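Local coordinates for envelope glycoprotein (PDB 5XEA), which probably binds a receptor on the host cell and then drives merging of the viral and host membranes, at residues B[185-189]-B[423-429]. Sequence-based numbering, arbitrary orientation.
Sequences KDFSY and WSFVVKS
V426 lies over one face of the F187 ring, its CG2 methyl 4.3 Å from the ring centroid and displaced toward the rim, a CH-pi contact. The edge of the same ring meets the helix: CE1 comes 4.0 Å from CD2 of F425, and CE2 lies 3.6 Å from OG of S429. Y189 is turned differently and offers V426 its edge, with CE1 3.8 Å from CG2 and the phenol OH beside CG1. The two methyls of V426 thus fill the corner between both rings; with CG1 anti to the backbone N (chi1 179°), CG2 falls where F187 and Y189 converge. Farther along, CZ3 of W423 reaches CD1 of Y189 at 4.0 Å, the two ring planes inclined at 32°. At the polar end a water joins D186, in the loop just before the strand, to S429 of the helix, donating to OD2 of D186 at 2.7 Å and hydrogen-bonding to OG of S429 at 2.8 Å. Segments 187-189 and 423-429 run nearly antiparallel, and through F187 and Y189 the helix packs against the large antiparallel sheet of this gp64-family fusogen. W182 stacks on Y189, while Y46 meets F187 from the neighbouring strand 40-56. Direct contact is therefore mainly apolar, aromatic rings around one valine with the hydroxyls of Y189 and S429 meeting carbon, and one water bridges D186 OD2 and S429 OG, themselves 4.2 Å apart.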
ATOM      1  N   LYS B 185      31.042  -0.564  11.567  1.00 43.70           N
ATOM      2  CA  LYS B 185      31.808  -1.563  10.810  1.00 38.77           C
ATOM      3  C   LYS B 185      32.577  -0.833   9.716  1.00 31.09           C
ATOM      4  O   LYS B 185      33.453  -0.024  10.061  1.00 41.83           O
ATOM      5  CB  LYS B 185      30.851  -2.663  10.343  1.00 46.81           C
ATOM      6  CG  LYS B 185      30.016  -3.296  11.419  1.00 58.08           C
ATOM      7  CD  LYS B 185      29.646  -4.701  11.015  1.00 75.08           C
ATOM      8  CE  LYS B 185      28.614  -5.339  11.915  1.00 89.97           C
ATOM      9  NZ  LYS B 185      27.241  -4.815  11.595  1.00 96.08           N
ATOM     10  N   ASP B 186      32.295  -1.065   8.428  1.00 35.59           N
ATOM     11  CA  ASP B 186      33.002  -0.456   7.313  1.00 28.30           C
ATOM     12  C   ASP B 186      32.439   0.901   6.896  1.00 34.25           C
ATOM     13  O   ASP B 186      33.120   1.635   6.170  1.00 34.28           O
ATOM     14  CB  ASP B 186      32.957  -1.428   6.125  1.00 36.31           C
ATOM     15  CG  ASP B 186      31.530  -1.811   5.722  1.00 44.00           C
ATOM     16  OD1 ASP B 186      30.644  -1.914   6.614  1.00 40.86           O
ATOM     17  OD2 ASP B 186      31.298  -1.994   4.492  1.00 37.32           O
ATOM     18  N   PHE B 187      31.233   1.251   7.352  1.00 34.62           N
ATOM     19  CA  PHE B 187      30.509   2.435   6.925  1.00 34.55           C
ATOM     20  C   PHE B 187      30.611   3.545   7.962  1.00 39.72           C
ATOM     21  O   PHE B 187      30.620   3.302   9.172  1.00 37.28           O
ATOM     22  CB  PHE B 187      29.020   2.109   6.691  1.00 33.16           C
ATOM     23  CG  PHE B 187      28.660   1.881   5.246  1.00 30.81           C
ATOM     24  CD1 PHE B 187      28.268   2.929   4.440  1.00 37.37           C
ATOM     25  CD2 PHE B 187      28.729   0.614   4.691  1.00 34.59           C
ATOM     26  CE1 PHE B 187      27.931   2.721   3.100  1.00 37.56           C
ATOM     27  CE2 PHE B 187      28.409   0.395   3.354  1.00 33.86           C
ATOM     28  CZ  PHE B 187      28.012   1.448   2.563  1.00 38.40           C
ATOM     29  N   SER B 188      30.663   4.774   7.467  1.00 32.34           N
ATOM     30  CA  SER B 188      30.250   5.928   8.254  1.00 37.65           C
ATOM     31  C   SER B 188      29.101   6.636   7.546  1.00 35.72           C
ATOM     32  O   SER B 188      28.966   6.561   6.320  1.00 40.59           O
ATOM     33  CB  SER B 188      31.419   6.897   8.489  1.00 39.23           C
ATOM     34  OG  SER B 188      32.456   6.250   9.215  1.00 46.31           O
ATOM     35  N   TYR B 189      28.277   7.325   8.332  1.00 38.40           N
ATOM     36  CA  TYR B 189      27.074   7.983   7.849  1.00 37.51           C
ATOM     37  C   TYR B 189      27.027   9.418   8.351  1.00 43.97           C
ATOM     38  O   TYR B 189      27.251   9.680   9.538  1.00 42.62           O
ATOM     39  CB  TYR B 189      25.806   7.273   8.322  1.00 38.93           C
ATOM     40  CG  TYR B 189      25.769   5.796   8.038  1.00 37.43           C
ATOM     41  CD1 TYR B 189      25.105   5.301   6.925  1.00 40.96           C
ATOM     42  CD2 TYR B 189      26.379   4.899   8.896  1.00 35.32           C
ATOM     43  CE1 TYR B 189      25.060   3.933   6.662  1.00 45.77           C
ATOM     44  CE2 TYR B 189      26.344   3.518   8.640  1.00 34.46           C
ATOM     45  CZ  TYR B 189      25.681   3.051   7.523  1.00 36.48           C
ATOM     46  OH  TYR B 189      25.656   1.695   7.286  1.00 40.95           O
ATOM     47  N   TRP B 423      19.873   4.277   1.398  1.00 30.08           N
ATOM     48  CA  TRP B 423      20.015   3.129   2.280  1.00 37.31           C
ATOM     49  C   TRP B 423      20.220   1.844   1.501  1.00 38.17           C
ATOM     50  O   TRP B 423      20.948   0.978   1.970  1.00 34.77           O
ATOM     51  CB  TRP B 423      18.817   2.999   3.213  1.00 32.52           C
ATOM     52  CG  TRP B 423      18.628   4.205   4.063  1.00 39.66           C
ATOM     53  CD1 TRP B 423      17.650   5.137   3.945  1.00 40.01           C
ATOM     54  CD2 TRP B 423      19.449   4.612   5.161  1.00 39.77           C
ATOM     55  NE1 TRP B 423      17.796   6.107   4.919  1.00 38.12           N
ATOM     56  CE2 TRP B 423      18.899   5.806   5.674  1.00 42.14           C
ATOM     57  CE3 TRP B 423      20.606   4.088   5.753  1.00 45.89           C
ATOM     58  CZ2 TRP B 423      19.459   6.482   6.753  1.00 43.01           C
ATOM     59  CZ3 TRP B 423      21.164   4.759   6.828  1.00 45.14           C
ATOM     60  CH2 TRP B 423      20.592   5.936   7.319  1.00 47.88           C
ATOM     61  N   SER B 424      19.618   1.706   0.311  1.00 32.94           N
ATOM     62  CA  SER B 424      19.901   0.525  -0.493  1.00 39.44           C
ATOM     63  C   SER B 424      21.351   0.477  -0.957  1.00 39.46           C
ATOM     64  O   SER B 424      21.825  -0.603  -1.302  1.00 33.51           O
ATOM     65  CB  SER B 424      18.960   0.448  -1.698  1.00 35.38           C
ATOM     66  OG  SER B 424      19.212   1.488  -2.614  1.00 44.66           O
ATOM     67  N   PHE B 425      22.055   1.619  -0.967  1.00 38.18           N
ATOM     68  CA  PHE B 425      23.497   1.641  -1.229  1.00 45.34           C
ATOM     69  C   PHE B 425      24.256   0.773  -0.237  1.00 37.69           C
ATOM     70  O   PHE B 425      25.251   0.129  -0.593  1.00 37.46           O
ATOM     71  CB  PHE B 425      24.004   3.088  -1.158  1.00 44.47           C
ATOM     72  CG  PHE B 425      25.492   3.271  -1.465  1.00 41.19           C
ATOM     73  CD1 PHE B 425      25.954   3.260  -2.775  1.00 34.57           C
ATOM     74  CD2 PHE B 425      26.394   3.555  -0.447  1.00 34.49           C
ATOM     75  CE1 PHE B 425      27.307   3.459  -3.067  1.00 40.44           C
ATOM     76  CE2 PHE B 425      27.759   3.767  -0.729  1.00 33.74           C
ATOM     77  CZ  PHE B 425      28.212   3.722  -2.034  1.00 33.28           C
ATOM     78  N   VAL B 426      23.827   0.774   1.026  1.00 36.04           N
ATOM     79  CA  VAL B 426      24.502  -0.032   2.046  1.00 34.21           C
ATOM     80  C   VAL B 426      24.347  -1.519   1.746  1.00 42.82           C
ATOM     81  O   VAL B 426      25.299  -2.299   1.890  1.00 36.91           O
ATOM     82  CB  VAL B 426      23.948   0.322   3.441  1.00 42.29           C
ATOM     83  CG1 VAL B 426      24.613  -0.537   4.534  1.00 32.87           C
ATOM     84  CG2 VAL B 426      24.072   1.831   3.697  1.00 35.82           C
ATOM     85  N   VAL B 427      23.141  -1.935   1.339  1.00 36.74           N
ATOM     86  CA  VAL B 427      22.867  -3.338   1.018  1.00 31.89           C
ATOM     87  C   VAL B 427      23.630  -3.761  -0.228  1.00 33.18           C
ATOM     88  O   VAL B 427      24.211  -4.854  -0.272  1.00 33.90           O
ATOM     89  CB  VAL B 427      21.348  -3.561   0.829  1.00 43.81           C
ATOM     90  CG1 VAL B 427      21.036  -5.063   0.518  1.00 36.74           C
ATOM     91  CG2 VAL B 427      20.565  -3.083   2.038  1.00 36.93           C
ATOM     92  N   LYS B 428      23.630  -2.911  -1.264  1.00 31.22           N
ATOM     93  CA  LYS B 428      24.428  -3.178  -2.465  1.00 30.97           C
ATOM     94  C   LYS B 428      25.911  -3.321  -2.138  1.00 36.75           C
ATOM     95  O   LYS B 428      26.616  -4.137  -2.746  1.00 32.93           O
ATOM     96  CB  LYS B 428      24.227  -2.056  -3.493  1.00 34.14           C
ATOM     97  CG  LYS B 428      22.860  -2.086  -4.180  1.00 47.02           C
ATOM     98  CD  LYS B 428      22.612  -0.843  -5.048  1.00 55.66           C
ATOM     99  CE  LYS B 428      21.122  -0.746  -5.419  1.00 61.11           C
ATOM    100  NZ  LYS B 428      20.764   0.564  -6.043  1.00 61.77           N
ATOM    101  N   SER B 429      26.419  -2.508  -1.214  1.00 34.44           N
ATOM    102  CA  SER B 429      27.821  -2.651  -0.819  1.00 33.32           C
ATOM    103  C   SER B 429      28.073  -4.027  -0.196  1.00 34.51           C
ATOM    104  O   SER B 429      29.063  -4.703  -0.519  1.00 38.83           O
ATOM    105  CB  SER B 429      28.195  -1.530   0.155  1.00 27.57           C
ATOM    106  OG  SER B 429      29.476  -1.780   0.723  1.00 41.41           O
TER
HETATM  107  O   HOH W   1      29.548  -3.332   2.994  1.00 48.70           O